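Local structure of PR domain zinc finger protein 2 (Homo sapiens, 2QPW) at residues A12-A17 and W99-N104; Y75-Y80 and I123-L128. The protein uses S-adenosyl-L-methionine to methylate a specific lysine of histone H3 through its PR (SET-related) domain, the part present here, and may act as a DNA-binding transcription factor. One frame throughout, in Å; residues are numbered along the deposited sequence.

Interaction 1. Residues A12-A17 and W99-N104; sequences ATETLA and WLRYVN
Glu14 reaches from the N-terminal loop to Arg101, and a salt bridge with one hydrogen bond joins the two: NH1 of Arg101 donates to OE2 of Glu14 at 3.1 Å. The N-H points at the acceptor with an angle of 150°, on the syn side of the carboxylate. The two side chains arrive from opposite directions, and their flat ends are well twisted, the carboxylate and guanidinium planes lying 61° apart. Both are long and extended, which suits them to span backbones whose nearest CA atoms, those of Glu14 and Tyr102, are 10.6 Å apart. With CG of Glu14 trans to its backbone N (chi1 179°), the acid reaches across toward the 99-104 segment.

OE2 has further neighbours. It accepts a hydrogen bond from a water at 3.1 Å, and the same water lies 2.7 Å from OH of Tyr102, so a bridge closes beside the salt bridge. The Tyr102 ring also packs obliquely against the carboxylate, CE1 standing 3.7 Å from OE2.

The second shell fixes both charged groups. OE1 of Glu14 takes the backbone N-H of Ile43, while NE and NH2 of Arg101 donate to the carbonyl oxygens of Ala91 and Thr92. The guanidinium is thus gripped along several N-H directions, and the ion pair probably favours the charged form of each partner. Tyr102 packs on Leu33 of strand 31-35 and on Ile43 and Val45 of strand 43-47, placing the contact where the N-terminal loop before helix 21-25 meets that two-stranded sheet and the PR/SET-core loop leading into strand 104-119.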
ATOM      1  N   ALA A  12       7.531  -2.502 -18.665  1.00 33.98           N
ATOM      2  CA  ALA A  12       8.304  -2.096 -17.479  1.00 33.21           C
ATOM      3  C   ALA A  12       8.239  -3.176 -16.380  1.00 32.36           C
ATOM      4  O   ALA A  12       7.184  -3.781 -16.151  1.00 32.65           O
ATOM      5  CB  ALA A  12       7.763  -0.755 -16.947  1.00 34.30           C
ATOM      6  N   THR A  13       9.369  -3.437 -15.731  1.00 30.78           N
ATOM      7  CA  THR A  13       9.411  -4.375 -14.604  1.00 28.88           C
ATOM      8  C   THR A  13      10.132  -3.740 -13.409  1.00 27.81           C
ATOM      9  O   THR A  13      11.193  -3.117 -13.581  1.00 28.30           O
ATOM     10  CB  THR A  13      10.129  -5.689 -14.991  1.00 28.83           C
ATOM     11  OG1 THR A  13       9.468  -6.292 -16.118  1.00 29.75           O
ATOM     12  CG2 THR A  13      10.116  -6.670 -13.831  1.00 29.13           C
ATOM     13  N   GLU A  14       9.570  -3.891 -12.207  1.00 25.88           N
ATOM     14  CA  GLU A  14      10.206  -3.413 -10.982  1.00 24.70           C
ATOM     15  C   GLU A  14      10.676  -4.619 -10.179  1.00 24.67           C
ATOM     16  O   GLU A  14       9.845  -5.462  -9.794  1.00 23.80           O
ATOM     17  CB  GLU A  14       9.171  -2.621 -10.174  1.00 24.83           C
ATOM     18  CG  GLU A  14       9.649  -2.057  -8.860  1.00 27.20           C
ATOM     19  CD  GLU A  14       8.464  -1.512  -8.067  1.00 30.16           C
ATOM     20  OE1 GLU A  14       7.574  -2.314  -7.667  1.00 23.75           O
ATOM     21  OE2 GLU A  14       8.410  -0.267  -7.896  1.00 30.56           O
ATOM     22  N   THR A  15      11.986  -4.709  -9.907  1.00 23.23           N
ATOM     23  CA  THR A  15      12.554  -5.829  -9.123  1.00 23.44           C
ATOM     24  C   THR A  15      13.057  -5.429  -7.724  1.00 22.90           C
ATOM     25  O   THR A  15      13.103  -4.241  -7.414  1.00 23.46           O
ATOM     26  CB  THR A  15      13.685  -6.537  -9.899  1.00 24.75           C
ATOM     27  OG1 THR A  15      14.903  -5.774  -9.777  1.00 25.32           O
ATOM     28  CG2 THR A  15      13.289  -6.657 -11.370  1.00 23.40           C
ATOM     29  N   LEU A  16      13.420  -6.406  -6.877  1.00 22.46           N
ATOM     30  CA  LEU A  16      13.964  -6.069  -5.547  1.00 22.13           C
ATOM     31  C   LEU A  16      15.217  -5.192  -5.631  1.00 23.53           C
ATOM     32  O   LEU A  16      15.448  -4.314  -4.775  1.00 23.34           O
ATOM     33  CB  LEU A  16      14.225  -7.309  -4.661  1.00 22.49           C
ATOM     34  CG  LEU A  16      13.064  -7.991  -3.966  1.00 22.37           C
ATOM     35  CD1 LEU A  16      13.526  -9.327  -3.330  1.00 23.38           C
ATOM     36  CD2 LEU A  16      12.398  -7.071  -2.902  1.00 24.67           C
ATOM     37  N   ALA A  17      16.013  -5.409  -6.681  1.00 24.18           N
ATOM     38  CA  ALA A  17      17.213  -4.608  -6.887  1.00 26.17           C
ATOM     39  C   ALA A  17      16.941  -3.111  -6.971  1.00 26.25           C
ATOM     40  O   ALA A  17      17.824  -2.334  -6.621  1.00 27.98           O
ATOM     41  CB  ALA A  17      17.983  -5.094  -8.122  1.00 26.42           C
ATOM     42  N   TRP A  99       8.099   1.714   3.035  1.00 13.01           N
ATOM     43  CA  TRP A  99       7.672   0.379   2.553  1.00 13.22           C
ATOM     44  C   TRP A  99       6.160   0.237   2.303  1.00 13.10           C
ATOM     45  O   TRP A  99       5.735  -0.617   1.477  1.00 14.18           O
ATOM     46  CB  TRP A  99       8.196  -0.767   3.463  1.00 12.28           C
ATOM     47  CG  TRP A  99       7.543  -0.798   4.853  1.00 12.20           C
ATOM     48  CD1 TRP A  99       8.023  -0.200   6.008  1.00 13.60           C
ATOM     49  CD2 TRP A  99       6.342  -1.498   5.232  1.00 13.48           C
ATOM     50  NE1 TRP A  99       7.170  -0.487   7.076  1.00 14.54           N
ATOM     51  CE2 TRP A  99       6.153  -1.295   6.619  1.00 15.34           C
ATOM     52  CE3 TRP A  99       5.393  -2.301   4.526  1.00 11.20           C
ATOM     53  CZ2 TRP A  99       5.059  -1.841   7.316  1.00 13.67           C
ATOM     54  CZ3 TRP A  99       4.304  -2.836   5.246  1.00 12.17           C
ATOM     55  CH2 TRP A  99       4.150  -2.607   6.604  1.00 13.64           C
ATOM     56  N   LEU A 100       5.340   1.079   2.943  1.00 12.45           N
ATOM     57  CA  LEU A 100       3.865   1.025   2.662  1.00 13.28           C
ATOM     58  C   LEU A 100       3.493   1.286   1.218  1.00 13.19           C
ATOM     59  O   LEU A 100       2.488   0.741   0.719  1.00 13.00           O
ATOM     60  CB  LEU A 100       3.058   1.946   3.605  1.00 12.87           C
ATOM     61  CG  LEU A 100       2.859   1.441   5.039  1.00 13.35           C
ATOM     62  CD1 LEU A 100       4.148   1.661   5.906  1.00 15.83           C
ATOM     63  CD2 LEU A 100       1.686   2.150   5.647  1.00 13.27           C
ATOM     64  N   ARG A 101       4.341   2.037   0.509  1.00 13.08           N
ATOM     65  CA  ARG A 101       4.168   2.256  -0.954  1.00 13.07           C
ATOM     66  C   ARG A 101       4.002   0.948  -1.763  1.00 14.26           C
ATOM     67  O   ARG A 101       3.234   0.863  -2.761  1.00 15.09           O
ATOM     68  CB  ARG A 101       5.397   2.997  -1.502  1.00 14.03           C
ATOM     69  CG  ARG A 101       5.361   3.169  -3.054  1.00 13.75           C
ATOM     70  CD  ARG A 101       6.684   3.520  -3.637  1.00 18.34           C
ATOM     71  NE  ARG A 101       6.608   3.806  -5.068  1.00 16.61           N
ATOM     72  CZ  ARG A 101       6.762   2.925  -6.056  1.00 18.24           C
ATOM     73  NH1 ARG A 101       7.006   1.627  -5.831  1.00 17.97           N
ATOM     74  NH2 ARG A 101       6.720   3.364  -7.299  1.00 18.18           N
ATOM     75  N   TYR A 102       4.738  -0.066  -1.342  1.00 12.36           N
ATOM     76  CA  TYR A 102       4.788  -1.361  -2.052  1.00 14.85           C
ATOM     77  C   TYR A 102       3.600  -2.301  -1.763  1.00 14.71           C
ATOM     78  O   TYR A 102       3.481  -3.358  -2.415  1.00 15.63           O
ATOM     79  CB  TYR A 102       6.128  -2.044  -1.741  1.00 14.63           C
ATOM     80  CG  TYR A 102       7.295  -1.282  -2.327  1.00 15.96           C
ATOM     81  CD1 TYR A 102       7.705  -1.525  -3.636  1.00 15.70           C
ATOM     82  CD2 TYR A 102       7.969  -0.272  -1.589  1.00 15.30           C
ATOM     83  CE1 TYR A 102       8.767  -0.810  -4.226  1.00 17.64           C
ATOM     84  CE2 TYR A 102       9.021   0.467  -2.173  1.00 15.58           C
ATOM     85  CZ  TYR A 102       9.427   0.173  -3.473  1.00 17.67           C
ATOM     86  OH  TYR A 102      10.452   0.854  -4.064  1.00 17.50           O
ATOM     87  N   VAL A 103       2.737  -1.956  -0.790  1.00 13.31           N
ATOM     88  CA  VAL A 103       1.497  -2.748  -0.545  1.00 12.73           C
ATOM     89  C   VAL A 103       0.530  -2.573  -1.734  1.00 12.50           C
ATOM     90  O   VAL A 103       0.002  -1.453  -2.001  1.00 12.99           O
ATOM     91  CB  VAL A 103       0.800  -2.325   0.769  1.00 12.77           C
ATOM     92  CG1 VAL A 103      -0.556  -3.044   0.967  1.00 13.80           C
ATOM     93  CG2 VAL A 103       1.745  -2.518   1.982  1.00 11.35           C
ATOM     94  N   ASN A 104       0.316  -3.658  -2.472  1.00 13.87           N
ATOM     95  CA  ASN A 104      -0.575  -3.616  -3.624  0.50 13.85           C
ATOM     96  C   ASN A 104      -2.053  -3.503  -3.227  1.00 14.61           C
ATOM     97  O   ASN A 104      -2.424  -3.798  -2.096  1.00 14.88           O
ATOM     98  CB  ASN A 104      -0.342  -4.844  -4.524  0.50 14.14           C
ATOM     99  CG  ASN A 104      -0.663  -4.578  -5.996  0.50 13.49           C
ATOM    100  OD1 ASN A 104      -1.128  -3.487  -6.373  0.50 13.16           O
ATOM    101  ND2 ASN A 104      -0.438  -5.599  -6.843  0.50 14.26           N
TER
HETATM  102  O   HOH W   1      11.108   0.523  -6.699  1.00 25.47           O

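Interaction 2. Residues Y75-Y80 and I123-L128; sequences YMWEVY and IYYKTL
The indole of Trp77 presents one face to Ile123 and its N-H edge to Tyr125. Methyl CG2 of Ile123 sits over the five-membered ring, 4.0 Å from its centroid and almost exactly on the normal, a CH-pi contact. At the edge, NE1 donates to OH of Tyr125 at 2.9 Å, with an N-H...O angle of 155° and the oxygen close to the indole plane. The donor in turn lies at the edge of the phenol ring. The two rings meet obliquely, planes 67° apart, and CZ2 of Trp77 touches CE1 of Tyr125 at 3.7 Å. Tryptophan suits this place because one side chain offers both a broad apolar face and a polar N-H, which the phenol oxygen satisfies within a largely buried contact.

Both branches of Ile123 meet Trp77. While CG2 lies over the ring, CG1 is 3.8 Å from CB of Trp77 and also 3.9 Å from CG2 of Val79, whose side chain runs past it in the opposite direction.

Strands 76-81 and 122-127 belong to different small sheets of the SET-type beta fold, and their short segments cross at 121° with axes 9.5 Å apart, so side chains alone join them. Phe60 meets Trp77 edge-to-face, Trp105 also meets the indole, and Pro116 of strand 104-119 touches it. Strand 85-90 pairs with strand 76-81, while strand 122-127 lies between strands 56-57 and 104-119, antiparallel to both.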
ATOM      1  N   TYR A  75      -0.234   5.016  -6.064  1.00 19.16           N
ATOM      2  CA  TYR A  75       0.818   5.260  -5.082  1.00 16.74           C
ATOM      3  C   TYR A  75       0.559   6.534  -4.229  1.00 17.34           C
ATOM      4  O   TYR A  75       1.517   7.190  -3.807  1.00 15.74           O
ATOM      5  CB  TYR A  75       2.163   5.350  -5.827  1.00 17.54           C
ATOM      6  CG  TYR A  75       2.592   4.059  -6.499  1.00 18.75           C
ATOM      7  CD1 TYR A  75       2.942   2.948  -5.721  1.00 19.87           C
ATOM      8  CD2 TYR A  75       2.673   3.949  -7.891  1.00 22.10           C
ATOM      9  CE1 TYR A  75       3.374   1.769  -6.295  1.00 22.29           C
ATOM     10  CE2 TYR A  75       3.102   2.704  -8.492  1.00 22.45           C
ATOM     11  CZ  TYR A  75       3.442   1.643  -7.662  1.00 21.16           C
ATOM     12  OH  TYR A  75       3.906   0.421  -8.164  1.00 25.14           O
ATOM     13  N   MET A  76      -0.721   6.839  -3.948  1.00 16.59           N
ATOM     14  CA  MET A  76      -1.113   8.086  -3.259  1.00 17.54           C
ATOM     15  C   MET A  76      -2.375   7.953  -2.408  1.00 17.07           C
ATOM     16  O   MET A  76      -3.232   7.095  -2.679  1.00 16.73           O
ATOM     17  CB  MET A  76      -1.307   9.232  -4.284  1.00 17.93           C
ATOM     18  CG  MET A  76      -2.670   9.237  -5.034  1.00 21.11           C
ATOM     19  SD  MET A  76      -3.957  10.290  -4.224  1.00 17.34           S
ATOM     20  CE  MET A  76      -5.306  10.219  -5.375  1.00 26.85           C
ATOM     21  N   TRP A  77      -2.478   8.819  -1.399  1.00 15.38           N
ATOM     22  CA  TRP A  77      -3.700   8.996  -0.591  1.00 16.16           C
ATOM     23  C   TRP A  77      -4.028  10.497  -0.519  1.00 16.99           C
ATOM     24  O   TRP A  77      -3.132  11.346  -0.643  1.00 17.80           O
ATOM     25  CB  TRP A  77      -3.523   8.438   0.838  1.00 15.25           C
ATOM     26  CG  TRP A  77      -3.468   6.905   0.842  1.00 15.71           C
ATOM     27  CD1 TRP A  77      -2.338   6.117   0.788  1.00 16.85           C
ATOM     28  CD2 TRP A  77      -4.583   6.005   0.907  1.00 15.56           C
ATOM     29  NE1 TRP A  77      -2.692   4.779   0.781  1.00 15.50           N
ATOM     30  CE2 TRP A  77      -4.056   4.679   0.859  1.00 14.41           C
ATOM     31  CE3 TRP A  77      -5.979   6.179   0.968  1.00 14.76           C
ATOM     32  CZ2 TRP A  77      -4.885   3.534   0.890  1.00 15.26           C
ATOM     33  CZ3 TRP A  77      -6.819   5.035   0.996  1.00 14.79           C
ATOM     34  CH2 TRP A  77      -6.246   3.719   0.922  1.00 14.91           C
ATOM     35  N   GLU A  78      -5.292  10.818  -0.249  1.00 17.88           N
ATOM     36  CA  GLU A  78      -5.681  12.247  -0.071  1.00 19.10           C
ATOM     37  C   GLU A  78      -5.922  12.577   1.391  1.00 18.11           C
ATOM     38  O   GLU A  78      -6.610  11.817   2.096  1.00 17.56           O
ATOM     39  CB  GLU A  78      -6.908  12.555  -0.961  1.00 18.85           C
ATOM     40  CG  GLU A  78      -6.554  12.362  -2.458  1.00 20.09           C
ATOM     41  CD  GLU A  78      -7.724  12.583  -3.393  1.00 24.24           C
ATOM     42  OE1 GLU A  78      -8.103  13.765  -3.569  1.00 25.03           O
ATOM     43  OE2 GLU A  78      -8.219  11.584  -3.990  1.00 29.45           O
ATOM     44  N   VAL A  79      -5.339  13.685   1.867  1.00 17.01           N
ATOM     45  CA  VAL A  79      -5.424  14.060   3.277  1.00 16.89           C
ATOM     46  C   VAL A  79      -5.632  15.567   3.322  1.00 16.39           C
ATOM     47  O   VAL A  79      -4.982  16.288   2.577  1.00 16.89           O
ATOM     48  CB  VAL A  79      -4.101  13.732   4.049  1.00 17.27           C
ATOM     49  CG1 VAL A  79      -4.174  14.251   5.484  1.00 19.19           C
ATOM     50  CG2 VAL A  79      -3.848  12.179   4.029  1.00 18.43           C
ATOM     51  N   TYR A  80      -6.533  16.014   4.182  1.00 15.95           N
ATOM     52  CA  TYR A  80      -6.885  17.447   4.303  1.00 16.71           C
ATOM     53  C   TYR A  80      -5.965  18.130   5.296  1.00 16.68           C
ATOM     54  O   TYR A  80      -5.771  17.620   6.419  1.00 16.66           O
ATOM     55  CB  TYR A  80      -8.331  17.582   4.821  1.00 16.70           C
ATOM     56  CG  TYR A  80      -8.770  19.018   5.081  1.00 17.48           C
ATOM     57  CD1 TYR A  80      -9.121  19.846   4.018  1.00 20.61           C
ATOM     58  CD2 TYR A  80      -8.792  19.545   6.378  1.00 20.90           C
ATOM     59  CE1 TYR A  80      -9.507  21.179   4.221  1.00 19.66           C
ATOM     60  CE2 TYR A  80      -9.203  20.906   6.606  1.00 20.78           C
ATOM     61  CZ  TYR A  80      -9.553  21.695   5.519  1.00 21.14           C
ATOM     62  OH  TYR A  80      -9.954  23.018   5.709  1.00 21.04           O
ATOM     63  N   ILE A 123      -2.015   8.778   6.879  1.00 16.25           N
ATOM     64  CA  ILE A 123      -2.651   7.473   6.659  1.00 15.82           C
ATOM     65  C   ILE A 123      -1.839   6.325   7.275  1.00 15.79           C
ATOM     66  O   ILE A 123      -0.638   6.227   7.027  1.00 15.79           O
ATOM     67  CB  ILE A 123      -2.871   7.246   5.138  1.00 16.07           C
ATOM     68  CG1 ILE A 123      -3.798   8.345   4.584  1.00 16.32           C
ATOM     69  CG2 ILE A 123      -3.420   5.837   4.835  1.00 17.98           C
ATOM     70  CD1 ILE A 123      -5.236   8.316   5.131  1.00 19.50           C
ATOM     71  N   TYR A 124      -2.500   5.477   8.064  1.00 14.95           N
ATOM     72  CA  TYR A 124      -1.925   4.206   8.542  1.00 14.80           C
ATOM     73  C   TYR A 124      -2.763   3.064   7.943  1.00 15.46           C
ATOM     74  O   TYR A 124      -3.922   3.280   7.549  1.00 15.93           O
ATOM     75  CB  TYR A 124      -2.001   4.137  10.074  1.00 15.91           C
ATOM     76  CG  TYR A 124      -1.073   5.113  10.774  1.00 16.49           C
ATOM     77  CD1 TYR A 124       0.099   4.666  11.412  1.00 20.54           C
ATOM     78  CD2 TYR A 124      -1.358   6.486  10.794  1.00 16.71           C
ATOM     79  CE1 TYR A 124       0.968   5.596  12.061  1.00 19.82           C
ATOM     80  CE2 TYR A 124      -0.514   7.398  11.441  1.00 19.59           C
ATOM     81  CZ  TYR A 124       0.653   6.938  12.070  1.00 20.70           C
ATOM     82  OH  TYR A 124       1.512   7.852  12.724  1.00 20.55           O
ATOM     83  N   TYR A 125      -2.200   1.858   7.910  1.00 14.21           N
ATOM     84  CA  TYR A 125      -2.915   0.666   7.414  1.00 14.49           C
ATOM     85  C   TYR A 125      -3.143  -0.239   8.631  1.00 15.49           C
ATOM     86  O   TYR A 125      -2.199  -0.457   9.429  1.00 16.94           O
ATOM     87  CB  TYR A 125      -2.061  -0.096   6.388  1.00 14.57           C
ATOM     88  CG  TYR A 125      -1.862   0.561   5.017  1.00 13.87           C
ATOM     89  CD1 TYR A 125      -2.593   1.707   4.629  1.00 12.27           C
ATOM     90  CD2 TYR A 125      -0.962   0.022   4.102  1.00 14.64           C
ATOM     91  CE1 TYR A 125      -2.426   2.273   3.342  1.00 12.13           C
ATOM     92  CE2 TYR A 125      -0.791   0.572   2.827  1.00 13.98           C
ATOM     93  CZ  TYR A 125      -1.527   1.706   2.465  1.00 14.62           C
ATOM     94  OH  TYR A 125      -1.350   2.221   1.198  1.00 15.84           O
ATOM     95  N   LYS A 126      -4.367  -0.739   8.796  1.00 16.65           N
ATOM     96  CA  LYS A 126      -4.699  -1.626   9.925  1.00 18.57           C
ATOM     97  C   LYS A 126      -5.183  -2.964   9.360  1.00 18.22           C
ATOM     98  O   LYS A 126      -5.851  -2.980   8.317  1.00 16.67           O
ATOM     99  CB  LYS A 126      -5.765  -0.987  10.803  1.00 19.30           C
ATOM    100  CG  LYS A 126      -6.030  -1.755  12.090  1.00 23.89           C
ATOM    101  CD  LYS A 126      -7.010  -1.050  13.020  1.00 25.21           C
ATOM    102  CE  LYS A 126      -6.319  -0.264  14.087  1.00 33.37           C
ATOM    103  NZ  LYS A 126      -7.361   0.220  15.061  1.00 37.89           N
ATOM    104  N   THR A 127      -4.840  -4.074  10.016  1.00 17.37           N
ATOM    105  CA  THR A 127      -5.293  -5.392   9.522  1.00 18.06           C
ATOM    106  C   THR A 127      -6.782  -5.627   9.842  1.00 19.06           C
ATOM    107  O   THR A 127      -7.257  -5.427  10.986  1.00 18.90           O
ATOM    108  CB  THR A 127      -4.439  -6.590  10.043  1.00 18.51           C
ATOM    109  OG1 THR A 127      -4.517  -6.630  11.467  1.00 18.59           O
ATOM    110  CG2 THR A 127      -2.935  -6.459   9.623  1.00 19.58           C
ATOM    111  N   LEU A 128      -7.503  -6.062   8.807  1.00 19.79           N
ATOM    112  CA  LEU A 128      -8.944  -6.266   8.821  1.00 21.82           C
ATOM    113  C   LEU A 128      -9.274  -7.648   9.385  1.00 21.83           C
ATOM    114  O   LEU A 128     -10.381  -7.904   9.888  1.00 22.67           O
ATOM    115  CB  LEU A 128      -9.435  -6.142   7.367  1.00 21.56           C
ATOM    116  CG  LEU A 128     -10.910  -6.253   7.006  1.00 25.14           C
ATOM    117  CD1 LEU A 128     -11.765  -5.313   7.857  1.00 26.53           C
ATOM    118  CD2 LEU A 128     -11.073  -5.938   5.491  1.00 24.07           C
TER

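The centres of interactions 1 and 2 lie about 17 Å apart, yet their residues touch directly. Tyr75, at the start of 75-80, makes a cation-pi contact with Arg101 of 99-104, CE1 lying 3.6 Å from the Arg101 CZ. Leu100 CD2 also packs 3.7 Å from Tyr125 CD2, and Val103 CB is 3.9 Å from Tyr125 CE2. The 99-104 segment is therefore shared ground: it takes the N-terminal loop through interaction 1 and packs against both segments of interaction 2. Along the sequence the four segments alternate, so the contacts interlock within the SET-related fold. Residues 101-104 probably correspond to the start of the motif that lines the cofactor site in classical SET domains.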